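Local coordinates for protein Glucose/sorbosone dehydrogenases (Escherichia coli K12, PDB 2G8S) that belongs to the glucose/sorbosone dehydrogenase family and folds as a beta-propeller that carries a bound calcium ion, at residues 10-15 with 344-349; 323-328 with 338-343; 19-24 with 35-40; 210-215 with 276-281. All coordinates share one frame; numbering follows the deposited sequence.

Contact 1: residues 10-15 with 344-349. With EDO (1,2-ethanediol), chain L.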
# COMPACT_ATOMS: atom_id res chain seq x y z
N VAL A 10 -7.64 22.76 -1.36
CA VAL A 10 -8.13 21.53 -0.75
C VAL A 10 -9.65 21.62 -0.60
O VAL A 10 -10.16 22.56 0.02
CB VAL A 10 -7.52 21.29 0.65
CG1 VAL A 10 -8.08 20.03 1.28
CG2 VAL A 10 -5.99 21.22 0.58
N GLU A 11 -10.35 20.64 -1.15
CA GLU A 11 -11.79 20.52 -0.99
C GLU A 11 -12.07 19.26 -0.19
O GLU A 11 -11.61 18.17 -0.55
CB GLU A 11 -12.50 20.46 -2.35
CG GLU A 11 -13.98 20.10 -2.24
CD GLU A 11 -14.73 20.16 -3.57
OE1 GLU A 11 -14.08 20.18 -4.64
OE2 GLU A 11 -15.97 20.15 -3.53
N VAL A 12 -12.82 19.40 0.91
CA VAL A 12 -13.23 18.23 1.68
C VAL A 12 -14.45 17.61 1.02
O VAL A 12 -15.54 18.19 1.05
CB VAL A 12 -13.54 18.57 3.16
CG1 VAL A 12 -13.96 17.31 3.92
CG2 VAL A 12 -12.34 19.23 3.83
N LEU A 13 -14.27 16.44 0.42
CA LEU A 13 -15.37 15.75 -0.26
C LEU A 13 -16.28 15.00 0.70
O LEU A 13 -17.50 14.95 0.51
CB LEU A 13 -14.84 14.78 -1.32
CG LEU A 13 -14.10 15.43 -2.50
CD1 LEU A 13 -13.62 14.35 -3.43
CD2 LEU A 13 -14.98 16.43 -3.25
N GLN A 14 -15.67 14.41 1.73
CA GLN A 14 -16.39 13.64 2.72
C GLN A 14 -15.63 13.69 4.04
O GLN A 14 -14.41 13.52 4.05
CB GLN A 14 -16.55 12.19 2.26
CG GLN A 14 -17.36 11.30 3.22
CD GLN A 14 -18.76 11.83 3.44
OE1 GLN A 14 -19.53 11.98 2.50
NE2 GLN A 14 -19.08 12.14 4.70
N ASP A 15 -16.34 13.94 5.13
CA ASP A 15 -15.71 13.91 6.45
C ASP A 15 -16.25 12.75 7.29
O ASP A 15 -17.00 11.91 6.78
CB ASP A 15 -15.83 15.26 7.19
CG ASP A 15 -17.27 15.70 7.41
OD1 ASP A 15 -18.20 14.86 7.34
OD2 ASP A 15 -17.48 16.90 7.68
N SER A 344 -12.04 10.81 12.84
CA SER A 344 -12.90 11.65 12.01
C SER A 344 -12.11 12.05 10.76
O SER A 344 -11.77 13.23 10.54
CB SER A 344 -13.42 12.86 12.79
OG SER A 344 -14.61 13.36 12.19
N GLY A 345 -11.81 11.04 9.96
CA GLY A 345 -11.01 11.20 8.74
C GLY A 345 -11.76 11.84 7.59
O GLY A 345 -12.98 12.04 7.63
N GLU A 346 -11.00 12.18 6.56
CA GLU A 346 -11.52 12.93 5.42
C GLU A 346 -11.05 12.33 4.10
O GLU A 346 -9.96 11.76 4.01
CB GLU A 346 -11.04 14.38 5.48
CG GLU A 346 -11.52 15.20 6.66
CD GLU A 346 -10.67 16.45 6.83
OE1 GLU A 346 -9.45 16.31 7.05
OE2 GLU A 346 -11.21 17.56 6.72
N LEU A 347 -11.89 12.50 3.08
CA LEU A 347 -11.51 12.36 1.69
C LEU A 347 -11.37 13.77 1.14
O LEU A 347 -12.32 14.55 1.19
CB LEU A 347 -12.59 11.60 0.92
CG LEU A 347 -12.49 11.59 -0.61
CD1 LEU A 347 -11.29 10.78 -1.10
CD2 LEU A 347 -13.80 11.08 -1.20
N LEU A 348 -10.17 14.08 0.64
CA LEU A 348 -9.83 15.41 0.16
C LEU A 348 -9.54 15.38 -1.33
O LEU A 348 -8.94 14.42 -1.82
CB LEU A 348 -8.57 15.92 0.87
CG LEU A 348 -8.53 15.87 2.40
CD1 LEU A 348 -7.15 16.21 2.94
CD2 LEU A 348 -9.58 16.81 2.98
N LYS A 349 -9.94 16.44 -2.02
CA LYS A 349 -9.63 16.64 -3.44
C LYS A 349 -8.68 17.83 -3.50
O LYS A 349 -9.03 18.94 -3.04
CB LYS A 349 -10.91 16.91 -4.23
CG LYS A 349 -10.71 17.12 -5.74
CD LYS A 349 -12.07 17.19 -6.43
CE LYS A 349 -11.94 17.41 -7.93
NZ LYS A 349 -13.28 17.44 -8.58
C1 EDO L . -16.59 15.80 -7.14
O1 EDO L . -15.50 16.71 -6.96
C2 EDO L . -16.06 14.48 -7.70
O2 EDO L . -14.70 14.29 -7.29

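Contact 2: residues 323-328 with 338-343. With EDO (1,2-ethanediol), chain F.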
# COMPACT_ATOMS: atom_id res chain seq x y z
N GLN A 323 -3.42 16.79 9.83
CA GLN A 323 -4.01 15.46 9.74
C GLN A 323 -3.01 14.42 9.26
O GLN A 323 -2.28 14.65 8.29
CB GLN A 323 -5.22 15.47 8.81
CG GLN A 323 -6.25 16.55 9.12
CD GLN A 323 -6.84 16.42 10.52
OE1 GLN A 323 -7.55 15.45 10.83
NE2 GLN A 323 -6.57 17.41 11.38
N ARG A 324 -3.00 13.27 9.93
CA ARG A 324 -2.22 12.12 9.46
C ARG A 324 -2.71 11.73 8.07
O ARG A 324 -3.92 11.65 7.85
CB ARG A 324 -2.39 10.93 10.41
CG ARG A 324 -1.98 11.18 11.85
CD ARG A 324 -2.52 10.09 12.80
NE ARG A 324 -2.24 8.72 12.35
CZ ARG A 324 -1.08 8.09 12.52
NH1 ARG A 324 -0.05 8.70 13.10
NH2 ARG A 324 -0.94 6.84 12.08
N ILE A 325 -1.79 11.47 7.14
CA ILE A 325 -2.19 11.13 5.78
C ILE A 325 -2.00 9.64 5.51
O ILE A 325 -0.89 9.11 5.66
CB ILE A 325 -1.43 11.96 4.72
CG1 ILE A 325 -1.59 13.47 4.98
CG2 ILE A 325 -1.87 11.57 3.31
CD1 ILE A 325 -3.05 13.96 5.00
N ARG A 326 -3.08 8.98 5.10
CA ARG A 326 -3.08 7.54 4.88
C ARG A 326 -2.89 7.14 3.42
O ARG A 326 -2.12 6.22 3.12
CB ARG A 326 -4.38 6.93 5.44
CG ARG A 326 -4.71 5.50 4.99
CD ARG A 326 -3.60 4.48 5.27
NE ARG A 326 -3.39 4.27 6.70
CZ ARG A 326 -2.33 3.64 7.21
NH1 ARG A 326 -1.37 3.18 6.42
NH2 ARG A 326 -2.23 3.49 8.52
N ASP A 327 -3.60 7.79 2.50
CA ASP A 327 -3.54 7.37 1.09
C ASP A 327 -3.57 8.59 0.19
O ASP A 327 -4.13 9.63 0.54
CB ASP A 327 -4.69 6.40 0.72
CG ASP A 327 -4.32 5.46 -0.44
OD1 ASP A 327 -3.17 5.51 -0.95
OD2 ASP A 327 -5.18 4.64 -0.82
N VAL A 328 -2.94 8.43 -0.98
CA VAL A 328 -2.85 9.48 -1.98
C VAL A 328 -3.02 8.80 -3.34
O VAL A 328 -2.34 7.81 -3.63
CB VAL A 328 -1.47 10.22 -1.93
CG1 VAL A 328 -1.42 11.31 -3.00
CG2 VAL A 328 -1.21 10.82 -0.55
N VAL A 338 -6.99 12.34 -1.49
CA VAL A 338 -6.22 12.06 -0.27
C VAL A 338 -7.16 11.56 0.82
O VAL A 338 -8.23 12.11 1.02
CB VAL A 338 -5.46 13.33 0.22
CG1 VAL A 338 -4.70 13.08 1.52
CG2 VAL A 338 -4.50 13.83 -0.86
N LEU A 339 -6.73 10.51 1.52
CA LEU A 339 -7.46 9.98 2.68
C LEU A 339 -6.62 10.19 3.93
O LEU A 339 -5.41 9.93 3.92
CB LEU A 339 -7.73 8.48 2.53
CG LEU A 339 -8.76 8.06 1.47
CD1 LEU A 339 -8.67 6.56 1.27
CD2 LEU A 339 -10.19 8.48 1.85
N THR A 340 -7.26 10.69 4.99
CA THR A 340 -6.54 10.93 6.23
C THR A 340 -6.76 9.79 7.23
O THR A 340 -7.80 9.13 7.22
CB THR A 340 -6.94 12.27 6.87
OG1 THR A 340 -8.28 12.20 7.36
CG2 THR A 340 -6.82 13.39 5.86
N ASP A 341 -5.75 9.57 8.09
CA ASP A 341 -5.73 8.44 9.03
C ASP A 341 -6.19 8.90 10.40
O ASP A 341 -5.38 9.00 11.34
CB ASP A 341 -4.33 7.83 9.12
CG ASP A 341 -4.31 6.55 9.94
OD1 ASP A 341 -5.11 5.65 9.64
OD2 ASP A 341 -3.50 6.45 10.89
N GLU A 342 -7.49 9.18 10.51
CA GLU A 342 -8.07 9.75 11.72
C GLU A 342 -9.43 9.10 12.04
O GLU A 342 -10.06 8.51 11.16
CB GLU A 342 -8.23 11.27 11.57
CG GLU A 342 -6.96 12.05 11.17
CD GLU A 342 -5.94 12.21 12.29
OE1 GLU A 342 -6.21 11.80 13.44
OE2 GLU A 342 -4.85 12.76 12.02
N SER A 343 -9.86 9.20 13.30
CA SER A 343 -11.18 8.73 13.72
C SER A 343 -12.26 9.50 12.98
O SER A 343 -13.28 8.93 12.57
CB SER A 343 -11.35 8.90 15.23
OG SER A 343 -10.37 8.15 15.92
C1 EDO F . -2.56 2.39 2.26
O1 EDO F . -3.12 3.60 1.75
C2 EDO F . -1.05 2.53 2.43
O2 EDO F . -0.79 3.62 3.32
O HOH W 1 -8.92 14.31 8.80
O HOH W 2 -3.74 3.64 10.42

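Contact 3: residues 19-24 with 35-40. With EDO (1,2-ethanediol), chain F.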
# COMPACT_ATOMS: atom_id res chain seq x y z
N HIS A 19 -11.08 5.98 10.06
CA HIS A 19 -9.85 5.33 9.58
C HIS A 19 -9.96 4.70 8.18
O HIS A 19 -9.80 3.49 8.01
CB HIS A 19 -9.35 4.32 10.62
CG HIS A 19 -8.84 4.98 11.85
ND1 HIS A 19 -9.66 5.34 12.90
CD2 HIS A 19 -7.59 5.39 12.18
CE1 HIS A 19 -8.92 5.92 13.84
NE2 HIS A 19 -7.67 5.97 13.42
N PRO A 20 -10.20 5.54 7.16
CA PRO A 20 -10.20 5.02 5.79
C PRO A 20 -8.79 4.53 5.46
O PRO A 20 -7.81 5.09 5.96
CB PRO A 20 -10.56 6.25 4.96
CG PRO A 20 -10.14 7.42 5.80
CD PRO A 20 -10.41 7.00 7.21
N TRP A 21 -8.68 3.50 4.63
CA TRP A 21 -7.37 2.96 4.28
C TRP A 21 -7.02 3.12 2.81
O TRP A 21 -5.86 3.40 2.47
CB TRP A 21 -7.25 1.49 4.68
CG TRP A 21 -5.82 1.04 4.96
CD1 TRP A 21 -5.15 1.16 6.14
CD2 TRP A 21 -4.91 0.37 4.06
NE1 TRP A 21 -3.88 0.63 6.03
CE2 TRP A 21 -3.71 0.13 4.77
CE3 TRP A 21 -5.00 -0.04 2.72
CZ2 TRP A 21 -2.61 -0.52 4.18
CZ3 TRP A 21 -3.90 -0.67 2.14
CH2 TRP A 21 -2.72 -0.90 2.87
N ALA A 22 -8.02 2.93 1.94
CA ALA A 22 -7.79 2.97 0.50
C ALA A 22 -9.02 3.41 -0.25
O ALA A 22 -10.14 3.38 0.28
CB ALA A 22 -7.33 1.61 -0.02
N LEU A 23 -8.81 3.83 -1.49
CA LEU A 23 -9.93 4.11 -2.38
C LEU A 23 -9.70 3.53 -3.77
O LEU A 23 -8.56 3.33 -4.20
CB LEU A 23 -10.20 5.61 -2.46
CG LEU A 23 -9.18 6.50 -3.19
CD1 LEU A 23 -9.43 6.52 -4.70
CD2 LEU A 23 -9.21 7.91 -2.63
N ALA A 24 -10.80 3.26 -4.46
CA ALA A 24 -10.77 2.82 -5.85
C ALA A 24 -11.76 3.64 -6.64
O ALA A 24 -12.92 3.75 -6.25
CB ALA A 24 -11.10 1.33 -5.94
N THR A 35 -12.36 1.86 1.63
CA THR A 35 -12.30 0.93 2.76
C THR A 35 -12.14 1.70 4.05
O THR A 35 -11.38 2.66 4.11
CB THR A 35 -11.13 -0.06 2.64
OG1 THR A 35 -9.91 0.67 2.41
CG2 THR A 35 -11.37 -1.05 1.53
N LEU A 36 -12.90 1.29 5.07
CA LEU A 36 -12.72 1.80 6.42
C LEU A 36 -12.16 0.64 7.22
O LEU A 36 -12.72 -0.45 7.21
CB LEU A 36 -14.05 2.27 7.01
CG LEU A 36 -14.78 3.37 6.25
CD1 LEU A 36 -16.11 3.61 6.93
CD2 LEU A 36 -13.95 4.66 6.19
N ARG A 37 -11.05 0.89 7.90
CA ARG A 37 -10.23 -0.20 8.44
C ARG A 37 -10.95 -1.07 9.46
O ARG A 37 -10.61 -2.24 9.63
CB ARG A 37 -8.89 0.33 8.99
CG ARG A 37 -7.79 -0.72 8.99
CD ARG A 37 -6.42 -0.14 9.34
NE ARG A 37 -6.27 0.07 10.78
CZ ARG A 37 -6.04 1.24 11.37
NH1 ARG A 37 -5.92 2.36 10.66
NH2 ARG A 37 -5.93 1.30 12.69
N GLY A 38 -11.95 -0.51 10.13
CA GLY A 38 -12.75 -1.27 11.09
C GLY A 38 -13.54 -2.40 10.44
O GLY A 38 -14.03 -3.30 11.15
N GLY A 39 -13.69 -2.36 9.11
CA GLY A 39 -14.27 -3.47 8.36
C GLY A 39 -15.36 -3.17 7.36
O GLY A 39 -15.96 -4.10 6.81
N GLU A 40 -15.61 -1.89 7.09
CA GLU A 40 -16.66 -1.47 6.17
C GLU A 40 -16.11 -1.02 4.83
O GLU A 40 -15.11 -0.29 4.78
CB GLU A 40 -17.45 -0.31 6.76
CG GLU A 40 -18.27 -0.71 7.98
CD GLU A 40 -18.95 0.47 8.66
OE1 GLU A 40 -18.74 1.63 8.25
OE2 GLU A 40 -19.69 0.21 9.63
C1 EDO F . -2.56 2.39 2.26
O1 EDO F . -3.12 3.60 1.75
C2 EDO F . -1.05 2.53 2.43
O2 EDO F . -0.79 3.62 3.32

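Contact 4: residues 210-215 with 276-281. With EDO (1,2-ethanediol), chain E.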
# COMPACT_ATOMS: atom_id res chain seq x y z
N ALA A 210 7.32 0.23 -14.19
CA ALA A 210 7.92 -0.63 -13.18
C ALA A 210 7.33 -0.29 -11.81
O ALA A 210 6.99 0.86 -11.53
CB ALA A 210 9.41 -0.43 -13.16
N LEU A 211 7.23 -1.32 -10.98
CA LEU A 211 6.69 -1.16 -9.63
C LEU A 211 7.66 -0.40 -8.73
O LEU A 211 8.85 -0.70 -8.70
CB LEU A 211 6.41 -2.53 -9.02
CG LEU A 211 5.69 -2.54 -7.67
CD1 LEU A 211 4.23 -2.20 -7.86
CD2 LEU A 211 5.84 -3.91 -7.04
N TRP A 212 7.14 0.59 -8.01
CA TRP A 212 7.85 1.22 -6.89
C TRP A 212 7.09 0.96 -5.60
O TRP A 212 5.86 0.89 -5.59
CB TRP A 212 7.96 2.73 -7.09
CG TRP A 212 8.93 3.19 -8.16
CD1 TRP A 212 9.26 2.54 -9.32
CD2 TRP A 212 9.64 4.43 -8.18
NE1 TRP A 212 10.17 3.30 -10.05
CE2 TRP A 212 10.41 4.46 -9.38
CE3 TRP A 212 9.72 5.53 -7.30
CZ2 TRP A 212 11.25 5.54 -9.71
CZ3 TRP A 212 10.54 6.60 -7.63
CH2 TRP A 212 11.30 6.60 -8.83
N LEU A 213 7.82 0.81 -4.50
CA LEU A 213 7.16 0.67 -3.21
C LEU A 213 7.84 1.51 -2.16
O LEU A 213 9.00 1.93 -2.33
CB LEU A 213 7.09 -0.78 -2.76
CG LEU A 213 8.30 -1.61 -2.35
CD1 LEU A 213 8.87 -1.23 -0.98
CD2 LEU A 213 7.88 -3.08 -2.32
N ASN A 214 7.12 1.75 -1.07
CA ASN A 214 7.74 2.39 0.08
C ASN A 214 7.51 1.57 1.34
O ASN A 214 6.67 0.65 1.37
CB ASN A 214 7.31 3.87 0.24
CG ASN A 214 5.87 4.03 0.72
OD1 ASN A 214 5.39 3.27 1.57
ND2 ASN A 214 5.21 5.06 0.22
N GLU A 215 8.29 1.88 2.37
CA GLU A 215 8.18 1.13 3.61
C GLU A 215 8.57 1.95 4.82
O GLU A 215 9.41 2.86 4.72
CB GLU A 215 8.97 -0.19 3.57
CG GLU A 215 10.43 -0.07 3.25
CD GLU A 215 11.09 -1.45 3.18
OE1 GLU A 215 11.20 -2.10 4.24
OE2 GLU A 215 11.49 -1.87 2.06
N MSE A 276 1.06 6.29 -2.08
CA MSE A 276 1.84 7.04 -3.08
C MSE A 276 1.13 7.10 -4.41
O MSE A 276 0.46 6.14 -4.80
CB MSE A 276 3.13 6.31 -3.42
CG MSE A 276 4.06 6.03 -2.33
SE MSE A 276 5.65 5.73 -3.23
CE MSE A 276 5.39 3.95 -3.93
N ALA A 277 1.31 8.20 -5.14
CA ALA A 277 0.73 8.35 -6.47
C ALA A 277 1.67 9.13 -7.37
O ALA A 277 2.17 10.20 -6.99
CB ALA A 277 -0.60 9.08 -6.37
N PHE A 278 1.94 8.58 -8.54
CA PHE A 278 2.66 9.32 -9.58
C PHE A 278 1.68 10.21 -10.32
O PHE A 278 0.51 9.85 -10.49
CB PHE A 278 3.29 8.35 -10.59
CG PHE A 278 4.38 7.49 -10.01
CD1 PHE A 278 5.68 7.98 -9.89
CD2 PHE A 278 4.12 6.18 -9.59
CE1 PHE A 278 6.69 7.19 -9.34
CE2 PHE A 278 5.12 5.39 -9.03
CZ PHE A 278 6.41 5.89 -8.91
N TYR A 279 2.18 11.35 -10.79
CA TYR A 279 1.33 12.32 -11.48
C TYR A 279 1.82 12.51 -12.91
O TYR A 279 2.93 13.00 -13.12
CB TYR A 279 1.27 13.65 -10.73
CG TYR A 279 0.15 14.52 -11.27
CD1 TYR A 279 -1.11 14.51 -10.67
CD2 TYR A 279 0.35 15.31 -12.40
CE1 TYR A 279 -2.14 15.30 -11.18
CE2 TYR A 279 -0.65 16.08 -12.91
CZ TYR A 279 -1.90 16.08 -12.30
OH TYR A 279 -2.90 16.86 -12.83
N ASN A 280 0.98 12.11 -13.87
CA ASN A 280 1.35 12.12 -15.29
C ASN A 280 0.26 12.73 -16.17
O ASN A 280 0.11 12.37 -17.35
CB ASN A 280 1.69 10.70 -15.75
CG ASN A 280 0.48 9.80 -15.78
OD1 ASN A 280 -0.53 10.08 -15.13
ND2 ASN A 280 0.56 8.72 -16.55
N SER A 281 -0.48 13.69 -15.62
CA SER A 281 -1.59 14.34 -16.32
C SER A 281 -1.25 15.76 -16.74
O SER A 281 -0.52 16.47 -16.06
CB SER A 281 -2.83 14.35 -15.42
OG SER A 281 -3.88 15.14 -15.96
C1 EDO E . 13.10 -0.55 6.17
O1 EDO E . 13.42 -1.88 5.72
C2 EDO E . 13.93 -0.24 7.41
O2 EDO E . 15.31 -0.48 7.13

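Contact 1: residues 10-15 with 344-349
Leu13, directed toward the other strand at a bulge, meets Leu347, whose CD2 packs on Leu13 CB at 3.8 Å. The CD1 methyl of Leu13 reaches across to CB of Lys349. On the face away from Leu347, Leu348 lays its CD2 methyl between two valines, 3.8 Å from Val12 CG2 and 3.9 Å from Val10 CG1. The backbones are antiparallel: Glu11 and Lys349 form a hydrogen-bonded pair, with Lys349 N 2.8 Å from Glu11 O. A classic beta bulge follows, because Leu13 and Gln14 both face Leu347; Leu347 O accepts from Leu13 N at 2.8 Å and, weakly, from Gln14 N. At the polar margin, the carboxylate of Glu346 is salt-bridged to Arg321, and its OE2 lies 3.5 Å from Val12 CG2. Lys349, fully extended beyond CG, carries its NZ to a bound 1,2-ethanediol, 2.8 Å from O1, and makes a cation-pi contact with Tyr335. Strand 8-17, from the N-terminal end of the chain, is an outermost strand of the sheet built with 325-330, 336-340 and 345-352, the strand closure by which beta-propellers seal their ring, while Trp44 of strand 40-45 touches Leu13 and Gln14.

Contact 2: residues 323-328 with 338-343
Charge pairing centres on Asp341, whose carboxylate lies between Arg324 and Arg326. Arg324 grips it side-on, NE and NH2 both donating to the single oxygen OD2, with NH2 at 2.8 Å and NE at 3.0 Å. OD2 lies in the guanidinium plane, although the carboxylate itself is turned 51° from that plane. A bend at chi3 (50°) turns the guanidinium toward the aspartate, which lies alongside and points the same way. Arg326 supplies a long second salt bridge from NE to OD1, its guanidinium nearly perpendicular to the carboxylate, at 87°; its NH1 donates to O2 of a bound 1,2-ethanediol, which in turn donates to Arg326 O. Two positive groups around one carboxylate would be expected to stabilise its ionised form.

The backbone bonds belong to a beta hairpin, strands 325-330 and 336-340, the innermost pair of a four-stranded propeller blade. Arg326 and Asp327 both face Leu339 in a classic beta bulge, so Leu339 O accepts from Arg326 N at 2.8 Å and from Asp327 N at 3.1 Å. Beyond the strand ends, Glu342 folds its carboxylate back, and OE2 accepts from Arg324 N at 2.8 Å. A water joins Gln323 OE1 to Thr340 OG1; the threonine hydroxyl also accepts from Glu346 N, and the amide nitrogen of Gln323 is held by Arg321 O.

Apolar packing joins Ile325 to Val338, CG2 meeting CG1 at 3.7 Å. The Ile325 CD1 methyl also reaches Thr340 CG2, 3.9 Å away, and Val301 of strand 300-307 touches Ile325.

Contact 3: residues 19-24 with 35-40
Trp21 and, just past the end of strand 32-36, Arg37 set their flat groups steeply against each other, indole and guanidinium planes 76° apart. The methylene CD of Arg37 makes the contact, 3.7 Å from Trp21 CD1. A bend at chi3 (79°) carries the guanidinium toward His19, where NH1 comes to 3.8 Å from CD2, the planes 74° apart. Arg37 is modelled in two conformers; in the one described, NE and NH2 donate to the carbonyls of Gly66 and Gly64, which fix the rotation of the group. One face of the Trp21 indole is covered by a bound 1,2-ethanediol, its C1 lying 3.2 Å above the ring plane. Thr35 turns its hydroxyl toward Trp21 and Ala22: OG1 sits 3.6 Å from Trp21 CB and takes a weak bond from Ala22 N, while its stronger partner is Leu69 O. Pro20 pairs on the other face with Leu36, CB to CD2. Trp21 N to Thr35 O (2.9 Å) and Thr35 N to Ala22 O (3.0 Å) join the strands, and Arg37 N to His19 O continues the pairing beyond them. The arrangement is an antiparallel beta hairpin, strands 20-25 and 32-36, the two innermost strands of a four-stranded propeller blade.

Contact 4: residues 210-215 with 276-281
The strand bearing Trp212 and Asn214 and the one bearing Met276 and Phe278 run in roughly opposite directions, at 140°, but their axes stay 9.1 Å apart, so they belong to separate sheets and meet through side chains. Phe278 drives its edge into the face of Trp212 in a T-shaped stack. The ring centroids are 5.3 Å apart and the planes stand at 83°. The leading atom is Phe278 CZ, which sits over the fused side of the indole, 3.6 Å from Trp212 CD2. Both aromatic chains have CG anti to their own carbonyl carbon, chi1 being -72° in the tryptophan, and they approach at nearly a right angle. Asn205 of strand 198-205 touches both side chains.

Met276, modelled as selenomethionine in two conformers, comes toward Asn214 from the opposite direction. In the conformer described, its chain bends at chi3, bringing the CE methyl beside the backbone of the other strand, 3.5 Å from Trp212 O and 3.8 Å from Leu213 CA. The buried Asn214 amide is fixed at both ends: OD1 accepts from Gly201 N and ND2 donates to Ser274 O, so the amide itself bridges the two sheets. Such side-chain packing between four-stranded antiparallel sheets is what joins consecutive blades of a beta-propeller, here strand 210-216 of one blade against strand 273-279 of the next.

Contacts 1 and 2 share one blade, their centres about 9 Å apart: contact 1 joins its outer strands and contact 2 its inner hairpin. Contact 3 opens the neighbouring blade, about 11 Å from contact 2 between centres, and the two touch where His19 N lies 2.9 Å from Glu342 O and Arg37 makes a long, weak ion pair with Asp341. One 1,2-ethanediol bridges them, lying near Trp21 and Arg326. Contact 4 flanks contact 2 on another side, with Val328 O 3.5 Å from Ala277 CB. The Leu213 side chain in contact 4 lies about 8 Å from the calcium ion, which is bound by Glu223 and Tyr233.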